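PDB 3VQI: Atg5 from Kluyveromyces marxianus, which acts in autophagic vesicle formation and cytoplasm-to-vacuole transport, and forms the autophagy-essential conjugate with Atg12. Local coordinates for residues S163-I166 and P167-E170; N171-V174 and S175-R179; D183-A186 and V187-K190. All coordinates share one frame; numbering follows the deposited sequence.

Interaction 1: S163-I166 and P167-E170; sequences SLSI and PDFE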
ATOM      1  N   SER A 163     -18.161 -15.426  -5.666  1.00 86.76           N
ATOM      2  CA  SER A 163     -19.321 -15.984  -4.976  1.00 86.44           C
ATOM      3  C   SER A 163     -19.891 -15.049  -3.913  1.00 85.22           C
ATOM      4  O   SER A 163     -21.055 -15.180  -3.532  1.00 84.36           O
ATOM      5  CB  SER A 163     -18.954 -17.320  -4.323  1.00 86.67           C
ATOM      6  OG  SER A 163     -18.548 -18.267  -5.297  1.00 88.01           O
ATOM      7  N   LEU A 164     -19.069 -14.119  -3.433  1.00 83.93           N
ATOM      8  CA  LEU A 164     -19.492 -13.166  -2.407  1.00 82.22           C
ATOM      9  C   LEU A 164     -20.646 -12.300  -2.893  1.00 81.50           C
ATOM     10  O   LEU A 164     -20.618 -11.795  -4.021  1.00 81.87           O
ATOM     11  CB  LEU A 164     -18.324 -12.263  -1.998  1.00 80.62           C
ATOM     12  CG  LEU A 164     -17.143 -12.922  -1.279  1.00 80.35           C
ATOM     13  CD1 LEU A 164     -16.069 -11.881  -1.018  1.00 80.70           C
ATOM     14  CD2 LEU A 164     -17.604 -13.544   0.023  1.00 78.82           C
ATOM     15  N   SER A 165     -21.661 -12.142  -2.042  1.00 79.36           N
ATOM     16  CA  SER A 165     -22.820 -11.320  -2.374  1.00 77.40           C
ATOM     17  C   SER A 165     -22.316  -9.891  -2.457  1.00 76.34           C
ATOM     18  O   SER A 165     -21.289  -9.562  -1.864  1.00 75.47           O
ATOM     19  CB  SER A 165     -23.894 -11.436  -1.288  1.00 77.46           C
ATOM     20  OG  SER A 165     -23.396 -11.050  -0.017  1.00 76.38           O
ATOM     21  N   ILE A 166     -23.022  -9.036  -3.187  1.00 75.48           N
ATOM     22  CA  ILE A 166     -22.574  -7.657  -3.315  1.00 74.73           C
ATOM     23  C   ILE A 166     -22.347  -6.968  -1.966  1.00 73.64           C
ATOM     24  O   ILE A 166     -21.270  -6.426  -1.729  1.00 73.50           O
ATOM     25  CB  ILE A 166     -23.543  -6.823  -4.193  1.00 74.66           C
ATOM     26  CG1 ILE A 166     -23.311  -7.167  -5.671  1.00 73.87           C
ATOM     27  CG2 ILE A 166     -23.333  -5.334  -3.951  1.00 74.89           C
ATOM     28  CD1 ILE A 166     -24.112  -6.318  -6.647  1.00 73.53           C
ATOM     29  N   PRO A 167     -23.344  -6.998  -1.060  1.00 72.81           N
ATOM     30  CA  PRO A 167     -23.200  -6.357   0.258  1.00 72.26           C
ATOM     31  C   PRO A 167     -22.093  -6.949   1.146  1.00 71.22           C
ATOM     32  O   PRO A 167     -21.576  -6.281   2.046  1.00 68.93           O
ATOM     33  CB  PRO A 167     -24.594  -6.521   0.869  1.00 72.21           C
ATOM     34  CG  PRO A 167     -25.070  -7.795   0.272  1.00 71.78           C
ATOM     35  CD  PRO A 167     -24.657  -7.653  -1.176  1.00 72.05           C
ATOM     36  N   ASP A 168     -21.735  -8.201   0.875  1.00 71.93           N
ATOM     37  CA  ASP A 168     -20.707  -8.908   1.635  1.00 72.69           C
ATOM     38  C   ASP A 168     -19.331  -8.394   1.228  1.00 72.30           C
ATOM     39  O   ASP A 168     -18.420  -8.304   2.051  1.00 71.64           O
ATOM     40  CB  ASP A 168     -20.824 -10.412   1.383  1.00 75.28           C
ATOM     41  CG  ASP A 168     -20.433 -11.236   2.593  1.00 78.34           C
ATOM     42  OD1 ASP A 168     -20.913 -10.925   3.705  1.00 80.95           O
ATOM     43  OD2 ASP A 168     -19.656 -12.201   2.437  1.00 80.16           O
ATOM     44  N   PHE A 169     -19.194  -8.065  -0.057  1.00 72.22           N
ATOM     45  CA  PHE A 169     -17.962  -7.503  -0.598  1.00 71.95           C
ATOM     46  C   PHE A 169     -17.886  -6.013  -0.261  1.00 70.56           C
ATOM     47  O   PHE A 169     -16.821  -5.494   0.094  1.00 68.56           O
ATOM     48  CB  PHE A 169     -17.901  -7.681  -2.117  1.00 74.61           C
ATOM     49  CG  PHE A 169     -16.906  -6.772  -2.785  1.00 77.09           C
ATOM     50  CD1 PHE A 169     -17.290  -5.517  -3.280  1.00 79.03           C
ATOM     51  CD2 PHE A 169     -15.564  -7.128  -2.840  1.00 77.55           C
ATOM     52  CE1 PHE A 169     -16.341  -4.634  -3.813  1.00 79.77           C
ATOM     53  CE2 PHE A 169     -14.613  -6.260  -3.367  1.00 79.38           C
ATOM     54  CZ  PHE A 169     -15.001  -5.007  -3.854  1.00 79.62           C
ATOM     55  N   GLU A 170     -19.026  -5.330  -0.397  1.00 69.51           N
ATOM     56  CA  GLU A 170     -19.160  -3.890  -0.101  1.00 68.42           C
ATOM     57  C   GLU A 170     -18.783  -3.700   1.342  1.00 66.70           C
ATOM     58  O   GLU A 170     -18.214  -2.702   1.712  1.00 66.75           O
ATOM     59  CB  GLU A 170     -20.620  -3.439  -0.298  1.00 68.86           C
ATOM     60  CG  GLU A 170     -20.880  -1.910  -0.353  1.00 72.03           C
ATOM     61  CD  GLU A 170     -20.031  -1.216  -1.412  1.00 74.42           C
ATOM     62  OE1 GLU A 170     -19.678  -1.890  -2.410  1.00 74.53           O
ATOM     63  OE2 GLU A 170     -19.709  -0.007  -1.266  1.00 75.75           O
TER
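S165 and D168 meet at the start of helix 166-178, where S165 is the N-cap residue. S165 OG accepts a weak capping bond from D168 N, at 3.4 Å and 132°. The hydroxyl sits between the backbone N and the carbonyl carbon of its own residue (chi1 58°), which turns it back over the first turn. It also lies 3.0 Å from D168 CB, so cap and side chain are packed closely. D168 N is weakly bonded to S165 O as well. The rest of the backbone is held more firmly. S165 O accepts from F169 N at 3.1 Å, and I166 O accepts from E170 N at 2.8 Å with an N-H...O angle of 164°. P167 has no N-H to give, but in the first turn of a helix none is needed.

The tight part of the contact is the cap and these first carbonyls, together with the side of L164 and F169. S165, I166 and P167 lie on the solvent side. There the I166 side chain leaves the backbone pointing away, though CB still touches P167. L164 also touches K190 and L191. The buried F169 side chain runs away from the cap and has a cation-pi contact with R144 of helix 135-155. E170 forms a salt bridge with K140 of that same helix, so the charged groups tie the new helix to the bundle. The D168 carboxylate turns to K190 for its salt bridge and crosses the L164 side chain at about a right angle, with D168 OD2 3.4 Å from L164 CD2.

Interaction 2: N171-V174 and S175-R179; sequences NFWV and SILSR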
ATOM      1  N   ASN A 171     -19.156  -4.672   2.157  1.00 65.08           N
ATOM      2  CA  ASN A 171     -18.859  -4.666   3.580  1.00 64.46           C
ATOM      3  C   ASN A 171     -17.345  -4.886   3.712  1.00 61.64           C
ATOM      4  O   ASN A 171     -16.713  -4.404   4.653  1.00 61.75           O
ATOM      5  CB  ASN A 171     -19.619  -5.807   4.291  1.00 67.68           C
ATOM      6  CG  ASN A 171     -19.649  -5.633   5.775  1.00 71.52           C
ATOM      7  OD1 ASN A 171     -20.058  -6.523   6.511  1.00 76.31           O
ATOM      8  ND2 ASN A 171     -19.221  -4.461   6.231  1.00 73.62           N
ATOM      9  N   PHE A 172     -16.775  -5.636   2.768  1.00 58.59           N
ATOM     10  CA  PHE A 172     -15.332  -5.930   2.755  1.00 55.02           C
ATOM     11  C   PHE A 172     -14.596  -4.610   2.539  1.00 53.63           C
ATOM     12  O   PHE A 172     -13.648  -4.284   3.248  1.00 52.44           O
ATOM     13  CB  PHE A 172     -15.021  -6.921   1.620  1.00 53.56           C
ATOM     14  CG  PHE A 172     -13.639  -7.512   1.671  1.00 51.63           C
ATOM     15  CD1 PHE A 172     -13.019  -7.777   2.885  1.00 49.54           C
ATOM     16  CD2 PHE A 172     -12.984  -7.866   0.494  1.00 51.68           C
ATOM     17  CE1 PHE A 172     -11.767  -8.380   2.933  1.00 49.80           C
ATOM     18  CE2 PHE A 172     -11.724  -8.473   0.531  1.00 51.60           C
ATOM     19  CZ  PHE A 172     -11.119  -8.733   1.755  1.00 48.96           C
ATOM     20  N   TRP A 173     -15.066  -3.847   1.558  1.00 53.15           N
ATOM     21  CA  TRP A 173     -14.491  -2.548   1.245  1.00 52.04           C
ATOM     22  C   TRP A 173     -14.609  -1.649   2.470  1.00 51.13           C
ATOM     23  O   TRP A 173     -13.605  -1.171   3.008  1.00 51.63           O
ATOM     24  CB  TRP A 173     -15.237  -1.922   0.064  1.00 52.74           C
ATOM     25  CG  TRP A 173     -14.860  -0.489  -0.240  1.00 56.18           C
ATOM     26  CD1 TRP A 173     -15.709   0.582  -0.316  1.00 56.32           C
ATOM     27  CD2 TRP A 173     -13.554   0.014  -0.561  1.00 56.11           C
ATOM     28  NE1 TRP A 173     -15.015   1.718  -0.666  1.00 58.07           N
ATOM     29  CE2 TRP A 173     -13.690   1.399  -0.823  1.00 56.59           C
ATOM     30  CE3 TRP A 173     -12.281  -0.571  -0.654  1.00 56.54           C
ATOM     31  CZ2 TRP A 173     -12.607   2.208  -1.174  1.00 57.12           C
ATOM     32  CZ3 TRP A 173     -11.199   0.235  -1.004  1.00 58.22           C
ATOM     33  CH2 TRP A 173     -11.373   1.614  -1.260  1.00 58.27           C
ATOM     34  N   VAL A 174     -15.845  -1.445   2.918  1.00 49.76           N
ATOM     35  CA  VAL A 174     -16.124  -0.603   4.070  1.00 47.59           C
ATOM     36  C   VAL A 174     -15.234  -0.889   5.282  1.00 47.07           C
ATOM     37  O   VAL A 174     -14.848   0.037   5.995  1.00 44.29           O
ATOM     38  CB  VAL A 174     -17.615  -0.712   4.480  1.00 47.49           C
ATOM     39  CG1 VAL A 174     -17.838  -0.087   5.844  1.00 45.69           C
ATOM     40  CG2 VAL A 174     -18.481   0.002   3.454  1.00 45.06           C
ATOM     41  N   SER A 175     -14.895  -2.157   5.507  1.00 47.42           N
ATOM     42  CA  SER A 175     -14.056  -2.521   6.649  1.00 49.28           C
ATOM     43  C   SER A 175     -12.730  -1.764   6.628  1.00 50.91           C
ATOM     44  O   SER A 175     -12.196  -1.379   7.675  1.00 49.30           O
ATOM     45  CB  SER A 175     -13.766  -4.016   6.640  1.00 52.19           C
ATOM     46  OG  SER A 175     -12.789  -4.326   5.659  1.00 55.04           O
ATOM     47  N   ILE A 176     -12.206  -1.550   5.424  1.00 50.75           N
ATOM     48  CA  ILE A 176     -10.946  -0.854   5.257  1.00 51.89           C
ATOM     49  C   ILE A 176     -11.071   0.641   5.537  1.00 53.11           C
ATOM     50  O   ILE A 176     -10.099   1.282   5.955  1.00 53.95           O
ATOM     51  CB  ILE A 176     -10.387  -1.105   3.839  1.00 52.79           C
ATOM     52  CG1 ILE A 176     -10.011  -2.584   3.723  1.00 51.62           C
ATOM     53  CG2 ILE A 176      -9.193  -0.199   3.560  1.00 53.26           C
ATOM     54  CD1 ILE A 176      -9.237  -2.928   2.512  1.00 54.94           C
ATOM     55  N   LEU A 177     -12.263   1.191   5.331  1.00 51.55           N
ATOM     56  CA  LEU A 177     -12.491   2.610   5.576  1.00 49.93           C
ATOM     57  C   LEU A 177     -12.877   2.833   7.037  1.00 49.40           C
ATOM     58  O   LEU A 177     -12.478   3.819   7.646  1.00 48.38           O
ATOM     59  CB  LEU A 177     -13.601   3.136   4.655  1.00 50.29           C
ATOM     60  CG  LEU A 177     -13.415   2.887   3.153  1.00 52.78           C
ATOM     61  CD1 LEU A 177     -14.708   3.191   2.393  1.00 52.06           C
ATOM     62  CD2 LEU A 177     -12.255   3.732   2.639  1.00 52.91           C
ATOM     63  N   SER A 178     -13.638   1.900   7.603  1.00 50.39           N
ATOM     64  CA  SER A 178     -14.087   2.028   8.987  1.00 51.73           C
ATOM     65  C   SER A 178     -13.113   1.430   9.979  1.00 51.74           C
ATOM     66  O   SER A 178     -13.233   1.648  11.184  1.00 51.75           O
ATOM     67  CB  SER A 178     -15.446   1.355   9.177  1.00 51.90           C
ATOM     68  OG  SER A 178     -15.318  -0.056   9.176  1.00 55.17           O
ATOM     69  N   ARG A 179     -12.151   0.672   9.472  1.00 51.57           N
ATOM     70  CA  ARG A 179     -11.175   0.048  10.338  1.00 52.49           C
ATOM     71  C   ARG A 179     -11.830  -1.035  11.206  1.00 53.39           C
ATOM     72  O   ARG A 179     -11.399  -1.300  12.324  1.00 53.46           O
ATOM     73  CB  ARG A 179     -10.499   1.112  11.205  1.00 54.02           C
ATOM     74  CG  ARG A 179      -9.608   2.069  10.425  1.00 54.43           C
ATOM     75  CD  ARG A 179      -8.337   1.367   9.996  1.00 57.92           C
ATOM     76  NE  ARG A 179      -8.335   1.007   8.580  1.00 59.20           N
ATOM     77  CZ  ARG A 179      -7.423   0.220   8.014  1.00 60.08           C
ATOM     78  NH1 ARG A 179      -6.436  -0.296   8.736  1.00 61.11           N
ATOM     79  NH2 ARG A 179      -7.489  -0.045   6.719  1.00 61.39           N
TER
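N171 O accepts from S175 N at 3.0 Å and V174 O from S178 N at 2.7 Å, while I176 N turns to W173 O, three residues back, at 2.8 Å; the chain stays helical until R179, the first residue to leave helical angles, with a positive phi. Within this last part of the helix, a serine adds a bond of its own. S175 OG donates to F172 O at 2.6 Å, one turn back. The oxygen of the side chain lies between backbone N and carbonyl carbon (chi1 76°), which brings it back to F172 O. It meets that carbonyl 22° out of the C=O plane. S178 OG makes a weak bond, to V174 O four residues back.

The aromatic contact is on another flank. L177 CD1 sits over one face of the W173 indole, off-centre and near the edge of the ring, and comes 3.4 Å from NE1. W173 CG is anti to the backbone N (chi1 172°), which sends the indole outward, where L177 CD1 can lie over it.

These residues belong to the alpha-helical bundle region of Atg5. W173 packs on I139 and K140 of helix 135-155, and F172 meets W147 edge-to-face. I176 and L177 reach F50 of helix 48-59.

R179 closes the helix end by folding its side chain back on I176 O. It grips this one oxygen side-on with two nitrogens, NE at 3.2 Å and NH2 at 3.0 Å. The oxygen lies in the guanidinium plane. NH2 donates to a lone pair of I176 O, in the carbonyl plane, while NE comes from above that plane. The paired hydrogen bonds to one acceptor probably fix the rotation of the guanidinium, which also has a cation-pi contact with W12.

Interaction 3: D183-A186 and V187-K190; sequences DFMA and VRSK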
ATOM      1  N   ASP A 183     -14.729  -7.438  10.721  1.00 56.91           N
ATOM      2  CA  ASP A 183     -15.506  -7.383   9.494  1.00 58.66           C
ATOM      3  C   ASP A 183     -14.605  -7.740   8.318  1.00 59.50           C
ATOM      4  O   ASP A 183     -15.023  -8.428   7.387  1.00 60.08           O
ATOM      5  CB  ASP A 183     -16.083  -5.984   9.296  1.00 59.92           C
ATOM      6  CG  ASP A 183     -17.422  -5.797   9.992  1.00 63.57           C
ATOM      7  OD1 ASP A 183     -17.693  -6.512  10.988  1.00 62.20           O
ATOM      8  OD2 ASP A 183     -18.197  -4.921   9.545  1.00 65.06           O
ATOM      9  N   PHE A 184     -13.361  -7.270   8.370  1.00 59.77           N
ATOM     10  CA  PHE A 184     -12.399  -7.533   7.314  1.00 59.29           C
ATOM     11  C   PHE A 184     -12.015  -9.012   7.296  1.00 59.14           C
ATOM     12  O   PHE A 184     -12.177  -9.687   6.277  1.00 58.55           O
ATOM     13  CB  PHE A 184     -11.154  -6.645   7.502  1.00 59.33           C
ATOM     14  CG  PHE A 184     -10.071  -6.897   6.490  1.00 57.39           C
ATOM     15  CD1 PHE A 184      -8.995  -7.727   6.800  1.00 57.45           C
ATOM     16  CD2 PHE A 184     -10.156  -6.352   5.212  1.00 56.68           C
ATOM     17  CE1 PHE A 184      -8.021  -8.016   5.852  1.00 56.05           C
ATOM     18  CE2 PHE A 184      -9.191  -6.630   4.255  1.00 55.87           C
ATOM     19  CZ  PHE A 184      -8.119  -7.466   4.574  1.00 58.33           C
ATOM     20  N   MET A 185     -11.519  -9.516   8.424  1.00 59.29           N
ATOM     21  CA  MET A 185     -11.124 -10.926   8.525  1.00 60.86           C
ATOM     22  C   MET A 185     -12.279 -11.847   8.135  1.00 60.16           C
ATOM     23  O   MET A 185     -12.072 -12.914   7.563  1.00 58.90           O
ATOM     24  CB  MET A 185     -10.678 -11.267   9.955  1.00 60.91           C
ATOM     25  CG  MET A 185      -9.449 -10.515  10.439  1.00 65.01           C
ATOM     26  SD  MET A 185      -7.961 -10.880   9.472  1.00 68.84           S
ATOM     27  CE  MET A 185      -7.358 -12.376  10.323  1.00 68.99           C
ATOM     28  N   ALA A 186     -13.497 -11.418   8.447  1.00 61.60           N
ATOM     29  CA  ALA A 186     -14.691 -12.196   8.154  1.00 62.64           C
ATOM     30  C   ALA A 186     -14.758 -12.594   6.698  1.00 62.94           C
ATOM     31  O   ALA A 186     -14.813 -13.783   6.381  1.00 63.93           O
ATOM     32  CB  ALA A 186     -15.937 -11.406   8.532  1.00 63.12           C
ATOM     33  N   VAL A 187     -14.756 -11.600   5.814  1.00 63.07           N
ATOM     34  CA  VAL A 187     -14.825 -11.858   4.380  1.00 62.55           C
ATOM     35  C   VAL A 187     -13.511 -12.428   3.833  1.00 63.76           C
ATOM     36  O   VAL A 187     -13.514 -13.207   2.878  1.00 61.86           O
ATOM     37  CB  VAL A 187     -15.200 -10.578   3.613  1.00 60.80           C
ATOM     38  CG1 VAL A 187     -15.403 -10.888   2.145  1.00 58.60           C
ATOM     39  CG2 VAL A 187     -16.465  -9.982   4.205  1.00 58.79           C
ATOM     40  N   ARG A 188     -12.390 -12.055   4.440  1.00 65.24           N
ATOM     41  CA  ARG A 188     -11.105 -12.575   3.981  1.00 68.10           C
ATOM     42  C   ARG A 188     -11.193 -14.102   4.044  1.00 70.11           C
ATOM     43  O   ARG A 188     -10.702 -14.810   3.158  1.00 69.44           O
ATOM     44  CB  ARG A 188      -9.967 -12.074   4.876  1.00 67.12           C
ATOM     45  CG  ARG A 188      -8.567 -12.361   4.332  1.00 68.32           C
ATOM     46  CD  ARG A 188      -7.464 -11.858   5.269  1.00 70.26           C
ATOM     47  NE  ARG A 188      -6.769 -12.947   5.949  1.00 74.09           N
ATOM     48  CZ  ARG A 188      -7.342 -13.804   6.797  1.00 77.59           C
ATOM     49  NH1 ARG A 188      -8.637 -13.713   7.093  1.00 77.80           N
ATOM     50  NH2 ARG A 188      -6.616 -14.771   7.347  1.00 78.40           N
ATOM     51  N   SER A 189     -11.842 -14.594   5.097  1.00 72.75           N
ATOM     52  CA  SER A 189     -12.024 -16.031   5.307  1.00 74.33           C
ATOM     53  C   SER A 189     -12.873 -16.632   4.197  1.00 74.91           C
ATOM     54  O   SER A 189     -12.531 -17.669   3.637  1.00 75.13           O
ATOM     55  CB  SER A 189     -12.705 -16.290   6.655  1.00 74.10           C
ATOM     56  OG  SER A 189     -11.903 -15.838   7.729  1.00 75.95           O
ATOM     57  N   LYS A 190     -13.984 -15.978   3.880  1.00 76.31           N
ATOM     58  CA  LYS A 190     -14.861 -16.471   2.826  1.00 78.53           C
ATOM     59  C   LYS A 190     -14.148 -16.484   1.469  1.00 79.44           C
ATOM     60  O   LYS A 190     -14.743 -16.836   0.446  1.00 80.01           O
ATOM     61  CB  LYS A 190     -16.135 -15.615   2.745  1.00 78.71           C
ATOM     62  CG  LYS A 190     -17.073 -15.752   3.945  1.00 78.99           C
ATOM     63  CD  LYS A 190     -18.393 -15.016   3.709  1.00 80.16           C
ATOM     64  CE  LYS A 190     -19.316 -15.110   4.915  1.00 79.87           C
ATOM     65  NZ  LYS A 190     -20.588 -14.354   4.719  1.00 80.69           N
TER
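M185 O is gripped twice by S189, by the backbone N at 3.0 Å and by OG at 2.9 Å. The two donors reach it from opposite faces of its carbonyl plane. The preceding carbonyl, F184 O, accepts from R188 N at 3.0 Å.

The M185 and R188 side chains lie side by side and point the same way. M185 is bent at chi2 and chi3 (-63° and -86°), which brings CE over one face of the guanidinium, away from its centre and 3.7 Å from NH1. M185 O lies at the edge of the same group, in its plane. Nearer the backbone, R188 CD approaches the F184 ring obliquely, 3.9 Å from CE1, with ring and guanidinium planes 34° apart. With R188 cut back to an alanine, the M185 methyl is likely to lose the flat surface it rests on, leaving the thioether freer to turn.

The pair covers most of helix 181-189, in the helical bundle region, and runs just past its end. F184 and V187 face helix 166-178, where they pack on S175, I176 and F172. The F184 ring also meets W12, from the N-terminal helix 6-12.

Interactions 1 and 2 are the beginning and the end of the same helix, 166-178, with centres about 12 Å apart. Interaction 3 lies on the next helix, 181-189, with its centre about 11 Å from either. It is joined to both. With interaction 1, L164 CD1 packs 3.4 Å from V187 CG1, and the D168 OD2 to K190 NZ salt bridge spans 3.3 Å. With interaction 2, F172 CE1 lies 3.4 Å from F184 CE2, their ring planes about 20° apart. The two consecutive helices pack on each other through these contacts. All three contacts fall within the alpha-helical bundle region of Atg5.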